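Local coordinates for protein RNA-dependent RNA Polymerase (Bombyx mori cytoplasmic polyhedrosis virus, PDB 6TZ0) that catalyses RNA-templated RNA synthesis, probably making the viral plus strands in transcription and the complementary minus strands in genome replication, at residues Pro1091-Gly1096 / Arg1126-Tyr1131; Gly842-Ala847 / Ala869-Leu874; Lys585-Phe590 / Lys600-Ala605. All coordinates share one frame; numbering follows the deposited sequence.

Contact 1 (Pro1091-Gly1096 / Arg1126-Tyr1131)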
loop_
_atom_site.group_PDB
_atom_site.type_symbol
_atom_site.label_atom_id
_atom_site.label_comp_id
_atom_site.label_asym_id
_atom_site.label_seq_id
_atom_site.Cartn_x
_atom_site.Cartn_y
_atom_site.Cartn_z
ATOM N N PRO A 1091 -23.519 -7.795 19.659
ATOM C CA PRO A 1091 -24.785 -8.465 19.330
ATOM C C PRO A 1091 -24.653 -9.972 19.243
ATOM O O PRO A 1091 -25.647 -10.675 19.474
ATOM C CB PRO A 1091 -25.162 -7.852 17.976
ATOM C CG PRO A 1091 -24.424 -6.555 17.930
ATOM C CD PRO A 1091 -23.134 -6.812 18.635
ATOM N N VAL A 1092 -23.448 -10.472 18.934
ATOM C CA VAL A 1092 -23.170 -11.908 18.933
ATOM C C VAL A 1092 -23.442 -12.499 20.308
ATOM O O VAL A 1092 -24.258 -13.417 20.459
ATOM C CB VAL A 1092 -21.717 -12.177 18.508
ATOM C CG1 VAL A 1092 -21.447 -13.672 18.468
ATOM C CG2 VAL A 1092 -21.402 -11.521 17.186
ATOM N N PHE A 1093 -22.780 -11.953 21.336
ATOM C CA PHE A 1093 -22.929 -12.487 22.684
ATOM C C PHE A 1093 -24.327 -12.236 23.229
ATOM O O PHE A 1093 -24.852 -13.065 23.973
ATOM C CB PHE A 1093 -21.896 -11.885 23.639
ATOM C CG PHE A 1093 -21.906 -12.525 25.005
ATOM C CD1 PHE A 1093 -21.205 -13.696 25.226
ATOM C CD2 PHE A 1093 -22.660 -11.993 26.049
ATOM C CE1 PHE A 1093 -21.225 -14.302 26.461
ATOM C CE2 PHE A 1093 -22.707 -12.615 27.269
ATOM C CZ PHE A 1093 -21.975 -13.762 27.478
ATOM N N LYS A 1094 -24.931 -11.094 22.896
ATOM C CA LYS A 1094 -26.245 -10.772 23.443
ATOM C C LYS A 1094 -27.316 -11.702 22.891
ATOM O O LYS A 1094 -28.099 -12.280 23.657
ATOM C CB LYS A 1094 -26.594 -9.313 23.163
ATOM C CG LYS A 1094 -25.807 -8.331 24.001
ATOM C CD LYS A 1094 -26.288 -6.915 23.783
ATOM C CE LYS A 1094 -25.834 -6.380 22.439
ATOM N NZ LYS A 1094 -26.199 -4.950 22.268
ATOM N N GLN A 1095 -27.331 -11.894 21.568
ATOM C CA GLN A 1095 -28.273 -12.834 20.970
ATOM C C GLN A 1095 -27.970 -14.272 21.376
ATOM O O GLN A 1095 -28.901 -15.068 21.580
ATOM C CB GLN A 1095 -28.259 -12.673 19.452
ATOM C CG GLN A 1095 -28.831 -11.338 18.988
ATOM C CD GLN A 1095 -28.658 -11.098 17.502
ATOM O OE1 GLN A 1095 -28.038 -11.893 16.799
ATOM N NE2 GLN A 1095 -29.198 -9.989 17.020
ATOM N N GLY A 1096 -26.690 -14.602 21.567
ATOM C CA GLY A 1096 -26.341 -15.931 22.029
ATOM C C GLY A 1096 -26.758 -16.189 23.463
ATOM O O GLY A 1096 -27.142 -17.302 23.812
ATOM N N ARG A 1126 -18.275 -21.371 27.331
ATOM C CA ARG A 1126 -17.705 -20.972 28.615
ATOM C C ARG A 1126 -17.927 -19.489 28.896
ATOM O O ARG A 1126 -18.025 -19.091 30.062
ATOM C CB ARG A 1126 -16.219 -21.319 28.656
ATOM C CG ARG A 1126 -15.966 -22.809 28.625
ATOM C CD ARG A 1126 -14.487 -23.151 28.606
ATOM N NE ARG A 1126 -13.824 -22.849 29.869
ATOM C CZ ARG A 1126 -12.516 -22.972 30.067
ATOM N NH1 ARG A 1126 -11.734 -23.395 29.084
ATOM N NH2 ARG A 1126 -11.990 -22.681 31.250
ATOM N N ALA A 1127 -18.045 -18.670 27.848
ATOM C CA ALA A 1127 -18.379 -17.262 28.027
ATOM C C ALA A 1127 -19.795 -17.088 28.566
ATOM O O ALA A 1127 -20.026 -16.256 29.454
ATOM C CB ALA A 1127 -18.207 -16.512 26.708
ATOM N N PHE A 1128 -20.752 -17.878 28.058
ATOM C CA PHE A 1128 -22.104 -17.811 28.618
ATOM C C PHE A 1128 -22.138 -18.327 30.047
ATOM O O PHE A 1128 -22.871 -17.790 30.889
ATOM C CB PHE A 1128 -23.110 -18.607 27.797
ATOM C CG PHE A 1128 -23.230 -18.163 26.393
ATOM C CD1 PHE A 1128 -23.538 -16.849 26.100
ATOM C CD2 PHE A 1128 -23.168 -19.082 25.367
ATOM C CE1 PHE A 1128 -23.659 -16.437 24.799
ATOM C CE2 PHE A 1128 -23.318 -18.688 24.074
ATOM C CZ PHE A 1128 -23.557 -17.361 23.784
ATOM N N ALA A 1129 -21.360 -19.375 30.332
ATOM C CA ALA A 1129 -21.328 -19.920 31.684
ATOM C C ALA A 1129 -20.700 -18.937 32.663
ATOM O O ALA A 1129 -21.086 -18.891 33.836
ATOM C CB ALA A 1129 -20.578 -21.249 31.698
ATOM N N TYR A 1130 -19.747 -18.129 32.202
ATOM C CA TYR A 1130 -19.154 -17.155 33.104
ATOM C C TYR A 1130 -19.985 -15.882 33.188
ATOM O O TYR A 1130 -19.840 -15.113 34.139
ATOM C CB TYR A 1130 -17.729 -16.824 32.671
ATOM C CG TYR A 1130 -16.945 -16.126 33.752
ATOM C CD1 TYR A 1130 -16.443 -16.843 34.830
ATOM C CD2 TYR A 1130 -16.725 -14.762 33.714
ATOM C CE1 TYR A 1130 -15.734 -16.217 35.834
ATOM C CE2 TYR A 1130 -16.025 -14.133 34.713
ATOM C CZ TYR A 1130 -15.526 -14.859 35.764
ATOM O OH TYR A 1130 -14.819 -14.215 36.751
ATOM N N TYR A 1131 -20.849 -15.624 32.212
ATOM C CA TYR A 1131 -21.737 -14.482 32.379
ATOM C C TYR A 1131 -22.934 -14.823 33.257
ATOM O O TYR A 1131 -23.446 -13.946 33.961
ATOM C CB TYR A 1131 -22.205 -13.966 31.023
ATOM C CG TYR A 1131 -22.979 -12.668 31.092
ATOM C CD1 TYR A 1131 -22.322 -11.460 31.301
ATOM C CD2 TYR A 1131 -24.359 -12.648 30.947
ATOM C CE1 TYR A 1131 -23.014 -10.272 31.358
ATOM C CE2 TYR A 1131 -25.061 -11.461 31.006
ATOM C CZ TYR A 1131 -24.381 -10.277 31.214
ATOM O OH TYR A 1131 -25.073 -9.092 31.275
#

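Contact 2 (Gly842-Ala847 / Ala869-Leu874)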
loop_
_atom_site.group_PDB
_atom_site.type_symbol
_atom_site.label_atom_id
_atom_site.label_comp_id
_atom_site.label_asym_id
_atom_site.label_seq_id
_atom_site.Cartn_x
_atom_site.Cartn_y
_atom_site.Cartn_z
ATOM N N GLY A 842 -18.994 12.006 25.422
ATOM C CA GLY A 842 -18.858 13.396 25.057
ATOM C C GLY A 842 -17.463 13.656 24.548
ATOM O O GLY A 842 -17.087 13.155 23.488
ATOM N N GLY A 843 -16.676 14.420 25.292
ATOM C CA GLY A 843 -15.314 14.673 24.880
ATOM C C GLY A 843 -14.340 13.643 25.407
ATOM O O GLY A 843 -13.365 13.313 24.723
ATOM N N GLU A 844 -14.616 13.131 26.612
ATOM C CA GLU A 844 -13.766 12.185 27.347
ATOM C C GLU A 844 -12.353 12.733 27.527
ATOM O O GLU A 844 -11.356 12.046 27.304
ATOM C CB GLU A 844 -13.738 10.811 26.676
ATOM C CG GLU A 844 -15.050 10.072 26.708
ATOM C CD GLU A 844 -14.963 8.721 26.044
ATOM O OE1 GLU A 844 -13.894 8.403 25.487
ATOM O OE2 GLU A 844 -15.965 7.980 26.065
ATOM N N TYR A 845 -12.277 13.980 27.935
ATOM C CA TYR A 845 -11.001 14.644 28.077
ATOM C C TYR A 845 -10.640 14.762 29.558
ATOM O O TYR A 845 -11.534 14.833 30.405
ATOM C CB TYR A 845 -11.065 16.031 27.423
ATOM C CG TYR A 845 -9.741 16.700 27.242
ATOM C CD1 TYR A 845 -8.884 16.293 26.237
ATOM C CD2 TYR A 845 -9.343 17.730 28.072
ATOM C CE1 TYR A 845 -7.671 16.879 26.070
ATOM C CE2 TYR A 845 -8.130 18.332 27.907
ATOM C CZ TYR A 845 -7.301 17.901 26.901
ATOM O OH TYR A 845 -6.083 18.486 26.724
ATOM N N PRO A 846 -9.351 14.714 29.909
ATOM C CA PRO A 846 -8.963 14.871 31.317
ATOM C C PRO A 846 -9.278 16.255 31.863
ATOM O O PRO A 846 -9.033 17.272 31.216
ATOM C CB PRO A 846 -7.453 14.614 31.294
ATOM C CG PRO A 846 -7.249 13.767 30.116
ATOM C CD PRO A 846 -8.223 14.231 29.096
ATOM N N ALA A 847 -9.811 16.279 33.076
ATOM C CA ALA A 847 -10.393 17.478 33.654
ATOM C C ALA A 847 -9.471 18.138 34.670
ATOM O O ALA A 847 -8.558 17.522 35.218
ATOM C CB ALA A 847 -11.736 17.154 34.312
ATOM N N ALA A 869 -16.468 4.458 30.334
ATOM C CA ALA A 869 -17.465 4.649 31.376
ATOM C C ALA A 869 -16.875 5.151 32.685
ATOM O O ALA A 869 -17.638 5.505 33.588
ATOM C CB ALA A 869 -18.223 3.345 31.621
ATOM N N TYR A 870 -15.547 5.194 32.811
ATOM C CA TYR A 870 -14.922 5.682 34.033
ATOM C C TYR A 870 -15.028 7.199 34.168
ATOM O O TYR A 870 -14.849 7.728 35.269
ATOM C CB TYR A 870 -13.463 5.213 34.076
ATOM C CG TYR A 870 -12.718 5.562 35.343
ATOM C CD1 TYR A 870 -13.063 4.979 36.554
ATOM C CD2 TYR A 870 -11.652 6.452 35.322
ATOM C CE1 TYR A 870 -12.388 5.290 37.711
ATOM C CE2 TYR A 870 -10.962 6.765 36.476
ATOM C CZ TYR A 870 -11.338 6.178 37.668
ATOM O OH TYR A 870 -10.656 6.486 38.822
ATOM N N LYS A 871 -15.369 7.907 33.090
ATOM C CA LYS A 871 -15.564 9.350 33.169
ATOM C C LYS A 871 -16.861 9.731 33.878
ATOM O O LYS A 871 -17.041 10.899 34.236
ATOM C CB LYS A 871 -15.536 9.953 31.766
ATOM C CG LYS A 871 -14.206 9.815 31.067
ATOM C CD LYS A 871 -13.137 10.608 31.783
ATOM C CE LYS A 871 -13.366 12.089 31.607
ATOM N NZ LYS A 871 -12.287 12.887 32.244
ATOM N N ARG A 872 -17.767 8.773 34.095
ATOM C CA ARG A 872 -19.015 9.055 34.794
ATOM C C ARG A 872 -18.795 9.257 36.291
ATOM O O ARG A 872 -19.625 9.882 36.958
ATOM C CB ARG A 872 -20.015 7.926 34.515
ATOM C CG ARG A 872 -21.425 8.173 35.009
ATOM C CD ARG A 872 -22.411 7.130 34.564
ATOM N NE ARG A 872 -23.696 7.350 35.222
ATOM C CZ ARG A 872 -24.636 8.177 34.777
ATOM N NH1 ARG A 872 -25.767 8.310 35.451
ATOM N NH2 ARG A 872 -24.454 8.862 33.658
ATOM N N ARG A 873 -17.657 8.804 36.818
ATOM C CA ARG A 873 -17.350 8.969 38.232
ATOM C C ARG A 873 -17.084 10.426 38.604
ATOM O O ARG A 873 -17.142 10.772 39.789
ATOM C CB ARG A 873 -16.151 8.081 38.577
ATOM C CG ARG A 873 -15.859 7.886 40.050
ATOM C CD ARG A 873 -14.704 6.938 40.246
ATOM N NE ARG A 873 -14.376 6.790 41.656
ATOM C CZ ARG A 873 -13.483 7.538 42.293
ATOM N NH1 ARG A 873 -12.823 8.483 41.645
ATOM N NH2 ARG A 873 -13.246 7.338 43.577
ATOM N N LEU A 874 -16.823 11.296 37.625
ATOM C CA LEU A 874 -16.639 12.713 37.922
ATOM C C LEU A 874 -17.940 13.365 38.376
ATOM O O LEU A 874 -17.910 14.305 39.181
ATOM C CB LEU A 874 -16.076 13.431 36.697
ATOM C CG LEU A 874 -15.643 14.886 36.874
ATOM C CD1 LEU A 874 -14.481 14.969 37.844
ATOM C CD2 LEU A 874 -15.290 15.505 35.540
#

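Contact 3 (Lys585-Phe590 / Lys600-Ala605)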
loop_
_atom_site.group_PDB
_atom_site.type_symbol
_atom_site.label_atom_id
_atom_site.label_comp_id
_atom_site.label_asym_id
_atom_site.label_seq_id
_atom_site.Cartn_x
_atom_site.Cartn_y
_atom_site.Cartn_z
ATOM N N LYS A 585 -1.213 -29.762 -15.323
ATOM C CA LYS A 585 -1.255 -30.516 -16.566
ATOM C C LYS A 585 0.157 -30.745 -17.076
ATOM O O LYS A 585 1.105 -30.090 -16.645
ATOM C CB LYS A 585 -2.082 -29.797 -17.633
ATOM C CG LYS A 585 -1.526 -28.480 -18.121
ATOM C CD LYS A 585 -2.438 -27.942 -19.200
ATOM C CE LYS A 585 -1.889 -26.697 -19.853
ATOM N NZ LYS A 585 -1.908 -25.530 -18.955
ATOM N N ASN A 586 0.280 -31.693 -18.000
ATOM C CA ASN A 586 1.532 -31.897 -18.712
ATOM C C ASN A 586 1.715 -30.811 -19.757
ATOM O O ASN A 586 0.769 -30.399 -20.431
ATOM C CB ASN A 586 1.574 -33.262 -19.389
ATOM C CG ASN A 586 1.676 -34.395 -18.407
ATOM O OD1 ASN A 586 2.375 -34.303 -17.406
ATOM N ND2 ASN A 586 0.978 -35.483 -18.693
ATOM N N MET A 587 2.955 -30.373 -19.913
ATOM C CA MET A 587 3.249 -29.142 -20.626
ATOM C C MET A 587 4.538 -29.333 -21.406
ATOM O O MET A 587 5.506 -29.869 -20.865
ATOM C CB MET A 587 3.359 -28.000 -19.615
ATOM C CG MET A 587 3.611 -26.617 -20.144
ATOM S SD MET A 587 3.553 -25.492 -18.736
ATOM C CE MET A 587 4.126 -23.970 -19.465
ATOM N N GLU A 588 4.535 -28.940 -22.676
ATOM C CA GLU A 588 5.740 -29.029 -23.489
ATOM C C GLU A 588 6.744 -27.987 -23.021
ATOM O O GLU A 588 6.382 -26.847 -22.722
ATOM C CB GLU A 588 5.401 -28.825 -24.963
ATOM C CG GLU A 588 6.559 -29.034 -25.905
ATOM C CD GLU A 588 6.176 -28.809 -27.347
ATOM O OE1 GLU A 588 4.995 -28.501 -27.605
ATOM O OE2 GLU A 588 7.057 -28.929 -28.224
ATOM N N VAL A 589 8.014 -28.374 -22.945
ATOM C CA VAL A 589 8.974 -27.602 -22.172
ATOM C C VAL A 589 10.357 -27.768 -22.790
ATOM O O VAL A 589 10.633 -28.753 -23.475
ATOM C CB VAL A 589 8.909 -28.057 -20.692
ATOM C CG1 VAL A 589 9.655 -29.350 -20.447
ATOM C CG2 VAL A 589 9.350 -27.005 -19.776
ATOM N N PHE A 590 11.218 -26.777 -22.582
ATOM C CA PHE A 590 12.599 -26.839 -23.034
ATOM C C PHE A 590 13.545 -26.956 -21.850
ATOM O O PHE A 590 13.238 -26.515 -20.742
ATOM C CB PHE A 590 12.996 -25.616 -23.857
ATOM C CG PHE A 590 12.338 -25.546 -25.192
ATOM C CD1 PHE A 590 12.649 -26.465 -26.173
ATOM C CD2 PHE A 590 11.450 -24.533 -25.490
ATOM C CE1 PHE A 590 12.059 -26.403 -27.408
ATOM C CE2 PHE A 590 10.861 -24.458 -26.730
ATOM C CZ PHE A 590 11.161 -25.398 -27.687
ATOM N N LYS A 600 6.868 -32.082 -19.112
ATOM C CA LYS A 600 6.886 -32.121 -17.661
ATOM C C LYS A 600 5.505 -31.809 -17.117
ATOM O O LYS A 600 4.690 -31.160 -17.773
ATOM C CB LYS A 600 7.904 -31.143 -17.070
ATOM C CG LYS A 600 9.338 -31.477 -17.408
ATOM C CD LYS A 600 9.762 -32.777 -16.762
ATOM C CE LYS A 600 11.236 -33.040 -16.975
ATOM N NZ LYS A 600 11.542 -33.376 -18.388
ATOM N N TYR A 601 5.256 -32.294 -15.909
ATOM C CA TYR A 601 4.019 -32.017 -15.197
ATOM C C TYR A 601 4.183 -30.715 -14.427
ATOM O O TYR A 601 5.061 -30.606 -13.567
ATOM C CB TYR A 601 3.694 -33.171 -14.258
ATOM C CG TYR A 601 2.349 -33.098 -13.587
ATOM C CD1 TYR A 601 1.203 -33.505 -14.250
ATOM C CD2 TYR A 601 2.227 -32.631 -12.290
ATOM C CE1 TYR A 601 -0.024 -33.449 -13.641
ATOM C CE2 TYR A 601 1.004 -32.569 -11.674
ATOM C CZ TYR A 601 -0.116 -32.981 -12.352
ATOM O OH TYR A 601 -1.340 -32.925 -11.737
ATOM N N VAL A 602 3.358 -29.725 -14.745
ATOM C CA VAL A 602 3.476 -28.385 -14.186
ATOM C C VAL A 602 2.192 -28.073 -13.433
ATOM O O VAL A 602 1.103 -28.146 -14.010
ATOM C CB VAL A 602 3.727 -27.341 -15.288
ATOM C CG1 VAL A 602 3.851 -25.962 -14.698
ATOM C CG2 VAL A 602 4.962 -27.690 -16.093
ATOM N N ASN A 603 2.311 -27.721 -12.154
ATOM C CA ASN A 603 1.120 -27.423 -11.374
ATOM C C ASN A 603 0.651 -25.991 -11.640
ATOM O O ASN A 603 1.253 -25.251 -12.416
ATOM C CB ASN A 603 1.356 -27.697 -9.887
ATOM C CG ASN A 603 2.504 -26.906 -9.295
ATOM O OD1 ASN A 603 3.168 -26.147 -9.968
ATOM N ND2 ASN A 603 2.718 -27.070 -8.007
ATOM N N ALA A 604 -0.435 -25.593 -10.971
ATOM C CA ALA A 604 -1.102 -24.335 -11.298
ATOM C C ALA A 604 -0.312 -23.126 -10.814
ATOM O O ALA A 604 -0.243 -22.101 -11.509
ATOM C CB ALA A 604 -2.500 -24.320 -10.691
ATOM N N ALA A 605 0.275 -23.227 -9.621
ATOM C CA ALA A 605 0.985 -22.103 -9.026
ATOM C C ALA A 605 2.239 -21.747 -9.804
ATOM O O ALA A 605 2.582 -20.570 -9.919
ATOM C CB ALA A 605 1.343 -22.424 -7.582
#

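Contact 1 (Pro1091-Gly1096 / Arg1126-Tyr1131)
Phe-1093 and Phe-1128 mark the point where two helices face each other, 1091-1096 and 1126-1131, whose axes come no nearer than 11.0 Å and are inclined at 70°. No hydrogen bond joins them; aromatic rings fill the gap. Phe-1093 reaches across from the first helix with CG anti to its own backbone N (chi1 -173°), which sends the ring out between Phe-1128 and Tyr-1131. Its CE1 lies 3.5 Å from Phe-1128 CD1, and the CE1 atom of Phe-1128 sits over one face of the Phe-1093 ring, displaced toward the rim. The two rings meet obliquely, their planes 32° apart, and overlap along their CD1-CE1 sides.

Tyr-1131 receives Phe-1093 in a different way: the edge of Phe-1093, led by CE2, points at the tyrosine face in a T-shaped pair with centroids 5.5 Å apart. Along the same rim, Phe-1093 CZ comes within 3.6 Å of Tyr-1131 CB, while CE1 touches Ala-1127 CB at 3.7 Å.

Phe-1128 in turn extends to the backbone of the first helix, where its CE1 meets Gly-1096 C and the glycine O lies over the ring face. Tyr-1088, edge-to-face with Phe-1093, and Tyr-1100, against Phe-1128, carry the aromatic surroundings further. The whole is an aromatic cluster at a helix-helix crossing, joining helices 1091-1101 and 1118-1132 in the C-terminal region of the polymerase.

Contact 2 (Gly842-Ala847 / Ala869-Leu874)
Lys-871 supplies the polar link between the irregular segment 842-847 and the turn that leads into helix 873-878. Its NZ donates a hydrogen bond of 2.8 Å to the backbone O of Tyr-845. The ammonium approaches at a C=O...N angle of 128° and from above the carbonyl plane, 49° out of it, so the bond does not follow a lone pair. Two successive bends, at chi2 (-65°) and chi3, fold the lysine chain before its last, extended step to NZ. The same ammonium forms a salt bridge with Glu-861, whose OE1 also accepts the backbone N-H of Ala-847. One carboxylate therefore serves both sides of the contact, and its negative charge probably favours a charged lysine in this buried setting.

Apolar contacts are looser. Ala-847 CB points toward the second segment and meets Leu-874 CD2 at 4.1 Å, the branch being brought there by a leucine CG anti to its backbone N. At the other end, the aliphatic part of Lys-871 comes loosely against Glu-844. Here Lys-871 CG is 4.4 Å from Glu-844 CG. Farther along the chain, Lys-871 CE is 4.3 Å from Glu-844 C.

Tyr-845 gives its carbonyl to the lysine while its CB points away from the second segment, and the side chain packs against helix 774-786. There its OH bonds to the backbone O of Lys-778 and its side chain touches Phe-782; Pro-846 CD packs over one face of the ring, 3.4 Å above its plane. The arrangement is a buried lysine shared between a main-chain carbonyl and a carboxylate, pinning an irregular loop to a 3-10 turn just ahead of a helix, away from the nucleotide and magnesium sites.

Contact 3 (Lys585-Phe590 / Lys600-Ala605)
Met-587 and Val-602 meet on one face of an antiparallel beta hairpin, strands 585-591 and 598-602, the latter an outer strand of a four-stranded sheet within this chain. Met-587 rises from the sheet starting at CB, 3.9 Å from Val-602 CG2. CG, anti to the backbone N (chi1 -178°), is the next step of an extended chain; SD then settles 3.7 Å from Val-602 CG2, and CE leads away from the second segment. The side chain also touches Asn-375 on the neighbouring strand.

Four backbone bonds hold the strands. Lys-585 and Val-602 bond reciprocally, as do Met-587 and Lys-600; the Val-602 N-H points almost straight at Lys-585 O (174°), whereas Met-587 N to Lys-600 O is bent to 140°. Between these pairs sits the non-hydrogen-bonded pair Asn-586 and Tyr-601.

Farther along, Val-589 CG1 packs on Lys-600 CG at 3.7 Å, while the lysine NZ bridges to Glu-591. Trp-187 of the neighbouring Viral structural protein 4 chain packs on Glu-588. On the opposite face from Met-587, Asn-586 OD1 lies in the plane of the Tyr-601 ring, at its edge, 3.5 Å from Tyr-601 CD1.

Overall arrangement
From the N terminus, the chain reaches contact 3 first, which pairs the two strands of a hairpin in the central polymerase domain, with nine residues between its segments, three of them still strand. Contact 2 follows, bringing 842-847 back against 869-874 after 21 intervening residues that hold no helix. Contact 1 comes last and closes a 29-residue, mostly helical excursion between 1091-1096 and 1126-1131. The three loops lie in series, none nested or crossing. Contacts 1 and 2 are relatively near, with centres about 28 Å apart, and both involve the C-terminal region. Contact 3 sits across the chain's centre from contact 2, about 66 Å between centres, beside the Viral structural protein 4 chain.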